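Local atomic coordinates of 5-carboxymethyl-2-hydroxymuconate semialdehyde dehydrogenase (Thermus thermophilus, PDB entry 2D4E), a protein that probably catalyses the NAD-dependent oxidation of 5-carboxymethyl-2-hydroxymuconate semialdehyde to its acid, as a member of the aldehyde dehydrogenase family. Residues Gly33-Ser38 with Ile211-Asp216; Val125-Glu130 with Ser179-Ala184. All blocks are in the same frame, centred on the assembly; numbering follows the deposited sequence.

Contact 1. Residues Gly33-Ser38 with Ile211-Asp216; sequences GEFVPS and ILKEAD
K213 reaches from the last turn of helix 203-214 to a small hairpin, and its course shows how a long side chain can serve two unlike neighbours. Its CB points toward the hairpin, and with CG anti to the backbone N (chi1 176°) the methylenes leave the helix as an extended rod. CB and CG both stay beyond close contact with the F35 ring. At CD the rod comes alongside the ring, 4.2 Å from F35 CE1, approaching at an oblique angle. CE continues the extended chain and moves off the ring. The bend at chi4 (61°) then turns NZ away from the ring and toward the backbone, where it stands 3.8 Å from G33 O, too far for a hydrogen bond.

G33 occupies the turn between strands 29-31 and 34-36, and its positive phi would jam a CB against the preceding carbonyl oxygen. On the same helix, F35 also rests on T206, A209 and E210, and its ring meets F30 edge-to-face; a bound glycerol lies nearby. Just beyond K213 the helix closes with a Schellman motif at D216, whose N is bonded to K213 O at 2.9 Å, while E214 is held by K101 and H102.

The hairpin thus lies along a helix that links strands 193-196 and 222-224 of the parallel sheet, with K213 meeting it near the C-terminal end. Apolar methylene against phenyl, with an ammonium whose attraction to the carbonyl is probably weak at this distance, suggests a soft and largely non-directional contact whose charged tip can remain in touch with solvent.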
ATOM      1  N   GLY C  33      -0.621 -11.074 -37.127  1.00 25.37           N
ATOM      2  CA  GLY C  33      -0.594 -12.528 -37.069  1.00 24.75           C
ATOM      3  C   GLY C  33       0.153 -13.329 -38.126  1.00 23.40           C
ATOM      4  O   GLY C  33      -0.028 -14.541 -38.204  1.00 23.04           O
ATOM      5  N   GLU C  34       0.998 -12.681 -38.923  1.00 24.85           N
ATOM      6  CA  GLU C  34       1.745 -13.384 -39.966  1.00 29.04           C
ATOM      7  C   GLU C  34       3.141 -12.812 -40.175  1.00 28.64           C
ATOM      8  O   GLU C  34       3.368 -11.617 -39.962  1.00 20.08           O
ATOM      9  CB  GLU C  34       1.010 -13.300 -41.311  1.00 32.13           C
ATOM     10  CG  GLU C  34      -0.331 -14.007 -41.379  1.00 49.74           C
ATOM     11  CD  GLU C  34      -0.950 -13.923 -42.769  1.00 63.05           C
ATOM     12  OE1 GLU C  34      -2.074 -14.442 -42.956  1.00 66.99           O
ATOM     13  OE2 GLU C  34      -0.307 -13.336 -43.676  1.00 63.79           O
ATOM     14  N   PHE C  35       4.074 -13.664 -40.598  1.00 22.59           N
ATOM     15  CA  PHE C  35       5.422 -13.198 -40.893  1.00 23.88           C
ATOM     16  C   PHE C  35       5.397 -12.657 -42.315  1.00 23.23           C
ATOM     17  O   PHE C  35       4.936 -13.330 -43.233  1.00 22.06           O
ATOM     18  CB  PHE C  35       6.444 -14.330 -40.786  1.00 23.59           C
ATOM     19  CG  PHE C  35       6.793 -14.687 -39.373  1.00 26.04           C
ATOM     20  CD1 PHE C  35       6.174 -15.758 -38.737  1.00 24.45           C
ATOM     21  CD2 PHE C  35       7.713 -13.921 -38.660  1.00 21.46           C
ATOM     22  CE1 PHE C  35       6.467 -16.059 -37.403  1.00 29.60           C
ATOM     23  CE2 PHE C  35       8.013 -14.213 -37.332  1.00 19.62           C
ATOM     24  CZ  PHE C  35       7.390 -15.280 -36.701  1.00 24.53           C
ATOM     25  N   VAL C  36       5.876 -11.433 -42.493  1.00 24.26           N
ATOM     26  CA  VAL C  36       5.887 -10.819 -43.811  1.00 23.88           C
ATOM     27  C   VAL C  36       7.125  -9.964 -44.026  1.00 25.33           C
ATOM     28  O   VAL C  36       7.719  -9.461 -43.071  1.00 23.75           O
ATOM     29  CB  VAL C  36       4.656  -9.909 -44.022  1.00 25.76           C
ATOM     30  CG1 VAL C  36       3.369 -10.703 -43.823  1.00 22.68           C
ATOM     31  CG2 VAL C  36       4.721  -8.724 -43.063  1.00 22.25           C
ATOM     32  N   PRO C  37       7.532  -9.792 -45.293  1.00 26.51           N
ATOM     33  CA  PRO C  37       8.701  -8.984 -45.637  1.00 24.88           C
ATOM     34  C   PRO C  37       8.226  -7.549 -45.774  1.00 26.25           C
ATOM     35  O   PRO C  37       7.037  -7.272 -45.623  1.00 23.58           O
ATOM     36  CB  PRO C  37       9.117  -9.555 -46.980  1.00 25.74           C
ATOM     37  CG  PRO C  37       7.780  -9.793 -47.623  1.00 27.92           C
ATOM     38  CD  PRO C  37       6.990 -10.456 -46.496  1.00 28.56           C
ATOM     39  N   SER C  38       9.146  -6.637 -46.052  1.00 26.03           N
ATOM     40  CA  SER C  38       8.762  -5.249 -46.250  1.00 25.70           C
ATOM     41  C   SER C  38       8.125  -5.211 -47.638  1.00 31.13           C
ATOM     42  O   SER C  38       8.435  -6.053 -48.482  1.00 29.77           O
ATOM     43  CB  SER C  38       9.992  -4.350 -46.209  1.00 23.86           C
ATOM     44  OG  SER C  38      10.667  -4.489 -44.975  1.00 31.05           O
ATOM     45  N   ILE C 211       7.829 -17.861 -31.412  1.00 19.74           N
ATOM     46  CA  ILE C 211       7.396 -18.452 -30.160  1.00 15.59           C
ATOM     47  C   ILE C 211       6.047 -17.905 -29.706  1.00 18.33           C
ATOM     48  O   ILE C 211       5.179 -18.670 -29.294  1.00 18.07           O
ATOM     49  CB  ILE C 211       8.459 -18.232 -29.065  1.00 18.96           C
ATOM     50  CG1 ILE C 211       9.711 -19.047 -29.413  1.00 22.57           C
ATOM     51  CG2 ILE C 211       7.906 -18.629 -27.701  1.00 14.31           C
ATOM     52  CD1 ILE C 211      10.893 -18.796 -28.509  1.00 18.67           C
ATOM     53  N   LEU C 212       5.859 -16.592 -29.768  1.00 19.85           N
ATOM     54  CA  LEU C 212       4.576 -16.034 -29.358  1.00 19.87           C
ATOM     55  C   LEU C 212       3.467 -16.559 -30.260  1.00 21.98           C
ATOM     56  O   LEU C 212       2.323 -16.692 -29.828  1.00 21.85           O
ATOM     57  CB  LEU C 212       4.604 -14.505 -29.380  1.00 16.89           C
ATOM     58  CG  LEU C 212       4.956 -13.890 -28.018  1.00 24.15           C
ATOM     59  CD1 LEU C 212       6.323 -14.395 -27.551  1.00 21.76           C
ATOM     60  CD2 LEU C 212       4.941 -12.376 -28.108  1.00 16.76           C
ATOM     61  N   LYS C 213       3.802 -16.862 -31.513  1.00 23.43           N
ATOM     62  CA  LYS C 213       2.807 -17.399 -32.429  1.00 25.87           C
ATOM     63  C   LYS C 213       2.554 -18.857 -32.052  1.00 26.27           C
ATOM     64  O   LYS C 213       1.439 -19.354 -32.186  1.00 27.11           O
ATOM     65  CB  LYS C 213       3.284 -17.317 -33.882  1.00 27.69           C
ATOM     66  CG  LYS C 213       2.311 -17.953 -34.875  1.00 26.35           C
ATOM     67  CD  LYS C 213       2.817 -17.851 -36.306  1.00 36.59           C
ATOM     68  CE  LYS C 213       1.956 -18.661 -37.279  1.00 44.75           C
ATOM     69  NZ  LYS C 213       0.538 -18.192 -37.321  1.00 49.15           N
ATOM     70  N   GLU C 214       3.593 -19.541 -31.581  1.00 24.15           N
ATOM     71  CA  GLU C 214       3.445 -20.929 -31.173  1.00 23.45           C
ATOM     72  C   GLU C 214       2.591 -20.982 -29.906  1.00 26.01           C
ATOM     73  O   GLU C 214       1.948 -21.996 -29.621  1.00 26.55           O
ATOM     74  CB  GLU C 214       4.810 -21.576 -30.907  1.00 23.19           C
ATOM     75  CG  GLU C 214       4.713 -23.068 -30.584  1.00 21.00           C
ATOM     76  CD  GLU C 214       6.058 -23.719 -30.290  1.00 25.99           C
ATOM     77  OE1 GLU C 214       6.078 -24.934 -30.005  1.00 33.14           O
ATOM     78  OE2 GLU C 214       7.094 -23.028 -30.339  1.00 27.67           O
ATOM     79  N   ALA C 215       2.591 -19.888 -29.146  1.00 23.45           N
ATOM     80  CA  ALA C 215       1.807 -19.808 -27.916  1.00 22.06           C
ATOM     81  C   ALA C 215       0.371 -19.468 -28.294  1.00 23.03           C
ATOM     82  O   ALA C 215      -0.518 -19.450 -27.448  1.00 23.16           O
ATOM     83  CB  ALA C 215       2.376 -18.735 -26.987  1.00 15.00           C
ATOM     84  N   ASP C 216       0.171 -19.190 -29.579  1.00 23.44           N
ATOM     85  CA  ASP C 216      -1.135 -18.866 -30.148  1.00 26.57           C
ATOM     86  C   ASP C 216      -1.782 -17.566 -29.657  1.00 27.12           C
ATOM     87  O   ASP C 216      -2.995 -17.504 -29.462  1.00 27.68           O
ATOM     88  CB  ASP C 216      -2.094 -20.049 -29.940  1.00 27.94           C
ATOM     89  CG  ASP C 216      -3.403 -19.890 -30.705  1.00 33.80           C
ATOM     90  OD1 ASP C 216      -3.368 -19.440 -31.871  1.00 32.81           O
ATOM     91  OD2 ASP C 216      -4.468 -20.227 -30.142  1.00 39.16           O
TER

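Contact 2. Residues Val125-Glu130 with Ser179-Ala184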
ATOM      1  N   VAL C 125      18.439 -16.215 -21.297  1.00 22.58           N
ATOM      2  CA  VAL C 125      17.215 -16.799 -21.833  1.00 19.49           C
ATOM      3  C   VAL C 125      16.353 -17.203 -20.645  1.00 18.34           C
ATOM      4  O   VAL C 125      15.136 -17.047 -20.667  1.00 22.49           O
ATOM      5  CB  VAL C 125      17.493 -18.045 -22.696  1.00 20.09           C
ATOM      6  CG1 VAL C 125      16.181 -18.734 -23.051  1.00 17.42           C
ATOM      7  CG2 VAL C 125      18.228 -17.642 -23.965  1.00 18.43           C
ATOM      8  N   ALA C 126      16.988 -17.725 -19.604  1.00 16.67           N
ATOM      9  CA  ALA C 126      16.254 -18.116 -18.411  1.00 18.01           C
ATOM     10  C   ALA C 126      15.600 -16.875 -17.781  1.00 21.98           C
ATOM     11  O   ALA C 126      14.459 -16.931 -17.322  1.00 24.41           O
ATOM     12  CB  ALA C 126      17.195 -18.796 -17.414  1.00 19.11           C
ATOM     13  N   ARG C 127      16.320 -15.754 -17.763  1.00 22.62           N
ATOM     14  CA  ARG C 127      15.771 -14.517 -17.204  1.00 20.34           C
ATOM     15  C   ARG C 127      14.598 -14.036 -18.055  1.00 20.64           C
ATOM     16  O   ARG C 127      13.628 -13.493 -17.536  1.00 20.04           O
ATOM     17  CB  ARG C 127      16.840 -13.420 -17.143  1.00 21.30           C
ATOM     18  CG  ARG C 127      17.770 -13.509 -15.939  1.00 32.32           C
ATOM     19  CD  ARG C 127      17.072 -13.083 -14.632  1.00 53.69           C
ATOM     20  NE  ARG C 127      16.684 -11.665 -14.615  1.00 58.24           N
ATOM     21  CZ  ARG C 127      15.499 -11.190 -15.000  1.00 57.40           C
ATOM     22  NH1 ARG C 127      14.548 -12.011 -15.433  1.00 50.68           N
ATOM     23  NH2 ARG C 127      15.269  -9.883 -14.972  1.00 57.40           N
ATOM     24  N   ALA C 128      14.703 -14.228 -19.365  1.00 18.85           N
ATOM     25  CA  ALA C 128      13.646 -13.823 -20.284  1.00 21.98           C
ATOM     26  C   ALA C 128      12.387 -14.628 -19.982  1.00 22.98           C
ATOM     27  O   ALA C 128      11.282 -14.083 -19.938  1.00 22.98           O
ATOM     28  CB  ALA C 128      14.081 -14.060 -21.717  1.00 17.23           C
ATOM     29  N   ALA C 129      12.554 -15.930 -19.780  1.00 21.75           N
ATOM     30  CA  ALA C 129      11.420 -16.784 -19.461  1.00 21.56           C
ATOM     31  C   ALA C 129      10.840 -16.304 -18.128  1.00 23.20           C
ATOM     32  O   ALA C 129       9.619 -16.193 -17.971  1.00 20.17           O
ATOM     33  CB  ALA C 129      11.871 -18.237 -19.359  1.00 23.20           C
ATOM     34  N   GLU C 130      11.724 -16.012 -17.176  1.00 15.70           N
ATOM     35  CA  GLU C 130      11.307 -15.529 -15.860  1.00 18.73           C
ATOM     36  C   GLU C 130      10.521 -14.221 -15.948  1.00 16.30           C
ATOM     37  O   GLU C 130       9.633 -13.971 -15.129  1.00 16.85           O
ATOM     38  CB  GLU C 130      12.521 -15.326 -14.947  1.00 19.46           C
ATOM     39  CG  GLU C 130      12.185 -14.684 -13.599  1.00 26.57           C
ATOM     40  CD  GLU C 130      13.383 -14.610 -12.653  1.00 36.89           C
ATOM     41  OE1 GLU C 130      14.467 -14.150 -13.085  1.00 35.02           O
ATOM     42  OE2 GLU C 130      13.236 -15.005 -11.475  1.00 38.03           O
ATOM     43  N   SER C 179      13.940  -6.980 -24.377  1.00 20.01           N
ATOM     44  CA  SER C 179      12.664  -6.795 -25.058  1.00 19.35           C
ATOM     45  C   SER C 179      11.553  -7.447 -24.242  1.00 18.99           C
ATOM     46  O   SER C 179      10.486  -6.865 -24.073  1.00 22.43           O
ATOM     47  CB  SER C 179      12.695  -7.376 -26.480  1.00 19.41           C
ATOM     48  OG  SER C 179      12.820  -8.789 -26.470  1.00 24.74           O
ATOM     49  N   THR C 180      11.812  -8.644 -23.720  1.00 16.74           N
ATOM     50  CA  THR C 180      10.815  -9.346 -22.911  1.00 16.04           C
ATOM     51  C   THR C 180      10.561  -8.609 -21.601  1.00 16.22           C
ATOM     52  O   THR C 180       9.496  -8.756 -21.000  1.00 17.03           O
ATOM     53  CB  THR C 180      11.237 -10.802 -22.596  1.00 15.43           C
ATOM     54  OG1 THR C 180      12.471 -10.806 -21.865  1.00 18.45           O
ATOM     55  CG2 THR C 180      11.398 -11.593 -23.888  1.00 16.64           C
ATOM     56  N   TRP C 181      11.539  -7.813 -21.173  1.00 13.01           N
ATOM     57  CA  TRP C 181      11.425  -7.017 -19.950  1.00 16.06           C
ATOM     58  C   TRP C 181      10.245  -6.037 -20.074  1.00 15.94           C
ATOM     59  O   TRP C 181       9.615  -5.680 -19.078  1.00 16.13           O
ATOM     60  CB  TRP C 181      12.722  -6.226 -19.726  1.00 17.14           C
ATOM     61  CG  TRP C 181      12.743  -5.337 -18.497  1.00 14.68           C
ATOM     62  CD1 TRP C 181      13.040  -4.000 -18.460  1.00 14.25           C
ATOM     63  CD2 TRP C 181      12.491  -5.728 -17.140  1.00 12.64           C
ATOM     64  NE1 TRP C 181      12.989  -3.541 -17.169  1.00 13.63           N
ATOM     65  CE2 TRP C 181      12.654  -4.578 -16.338  1.00  9.61           C
ATOM     66  CE3 TRP C 181      12.141  -6.941 -16.525  1.00 13.48           C
ATOM     67  CZ2 TRP C 181      12.481  -4.600 -14.948  1.00 14.54           C
ATOM     68  CZ3 TRP C 181      11.968  -6.964 -15.140  1.00 18.19           C
ATOM     69  CH2 TRP C 181      12.138  -5.801 -14.369  1.00 14.49           C
ATOM     70  N   ARG C 182       9.951  -5.613 -21.299  1.00 12.32           N
ATOM     71  CA  ARG C 182       8.860  -4.666 -21.546  1.00 17.71           C
ATOM     72  C   ARG C 182       7.603  -5.347 -22.093  1.00 20.26           C
ATOM     73  O   ARG C 182       6.472  -4.965 -21.763  1.00 17.64           O
ATOM     74  CB  ARG C 182       9.317  -3.603 -22.542  1.00 17.28           C
ATOM     75  CG  ARG C 182      10.664  -2.973 -22.210  1.00 19.54           C
ATOM     76  CD  ARG C 182      10.607  -2.083 -20.974  1.00 12.81           C
ATOM     77  NE  ARG C 182      11.657  -1.068 -21.052  1.00 19.65           N
ATOM     78  CZ  ARG C 182      11.541   0.173 -20.590  1.00 19.91           C
ATOM     79  NH1 ARG C 182      10.422   0.560 -19.989  1.00 17.83           N
ATOM     80  NH2 ARG C 182      12.549   1.025 -20.727  1.00 17.45           N
ATOM     81  N   ILE C 183       7.812  -6.352 -22.938  1.00 17.39           N
ATOM     82  CA  ILE C 183       6.717  -7.091 -23.541  1.00 14.38           C
ATOM     83  C   ILE C 183       5.862  -7.809 -22.505  1.00 14.77           C
ATOM     84  O   ILE C 183       4.635  -7.756 -22.556  1.00 16.91           O
ATOM     85  CB  ILE C 183       7.249  -8.134 -24.544  1.00 14.02           C
ATOM     86  CG1 ILE C 183       8.008  -7.426 -25.675  1.00 14.40           C
ATOM     87  CG2 ILE C 183       6.093  -8.973 -25.083  1.00  9.92           C
ATOM     88  CD1 ILE C 183       8.823  -8.371 -26.550  1.00 12.57           C
ATOM     89  N   ALA C 184       6.514  -8.482 -21.567  1.00 10.78           N
ATOM     90  CA  ALA C 184       5.810  -9.223 -20.532  1.00 12.80           C
ATOM     91  C   ALA C 184       4.839  -8.345 -19.734  1.00 14.93           C
ATOM     92  O   ALA C 184       3.660  -8.668 -19.615  1.00 18.05           O
ATOM     93  CB  ALA C 184       6.818  -9.903 -19.602  1.00 14.90           C
TER
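T180 OG1 is gripped by two strong partners: it bonds to the carbonyl O of L176, one turn back in its own helix, and receives a hydrogen bond from N131 ND2 of helix 118-136. The same oxygen packs on A128, lying 3.6 Å from A128 CA and equally 3.6 Å from A128 CB. A chi1 of 60° sets the hydroxyl between the backbone N and the carbonyl carbon, where it can face the neighbouring helix while keeping its bond to L176. Since A128 offers no more than a methyl group, the backbones come close, with A128 CA 5.9 Å from T180 CA.

Next to A128 in the chain, R127 curls back instead of stretching out. Its first three torsions all bend the same way and fold its guanidinium beside its own helix, where NH1 forms a salt bridge 3.2 Å from E130 OE1 and a hydrogen bond to N131 OD1. NH2 meets W181 CZ3 at 4.4 Å, the carbon lying at the guanidinium's edge, near its plane; the approach to the indole is oblique, so no cation-pi stack results. W181 NE1 is bonded to E271, and the side chain lies about 6 Å from the bound NAD.

Helix 175-188 is the connection between strands 166-169 and 193-196 in a beta-alpha-beta unit of the NAD-binding domain. N131 is the shared element, its oxygen spent on R127 and its nitrogen on T180. Those two bonds should fix the rotation of the amide, which implies that a buried hydroxyl and a folded arginine are oriented by one shared amide.

Surface and core are well contrasted here. Contact 1 lies about 23 Å from the centre of the chain and touches through an exposed lysine, whereas contact 2, about 10 Å from that centre, is mostly buried and close to the NAD. Their own centres are 18 Å apart, and contact 2 is nested in the chain between the two segments of contact 1. They have no helix in common, yet helix 203-214, used in contact 1, also packs through L208 on S179, T180 and I183 of contact 2. The surface contact is loose and aliphatic; in the core, polar atoms pair with specific partners beside the two segments, and one small residue, A128, permits close helix approach.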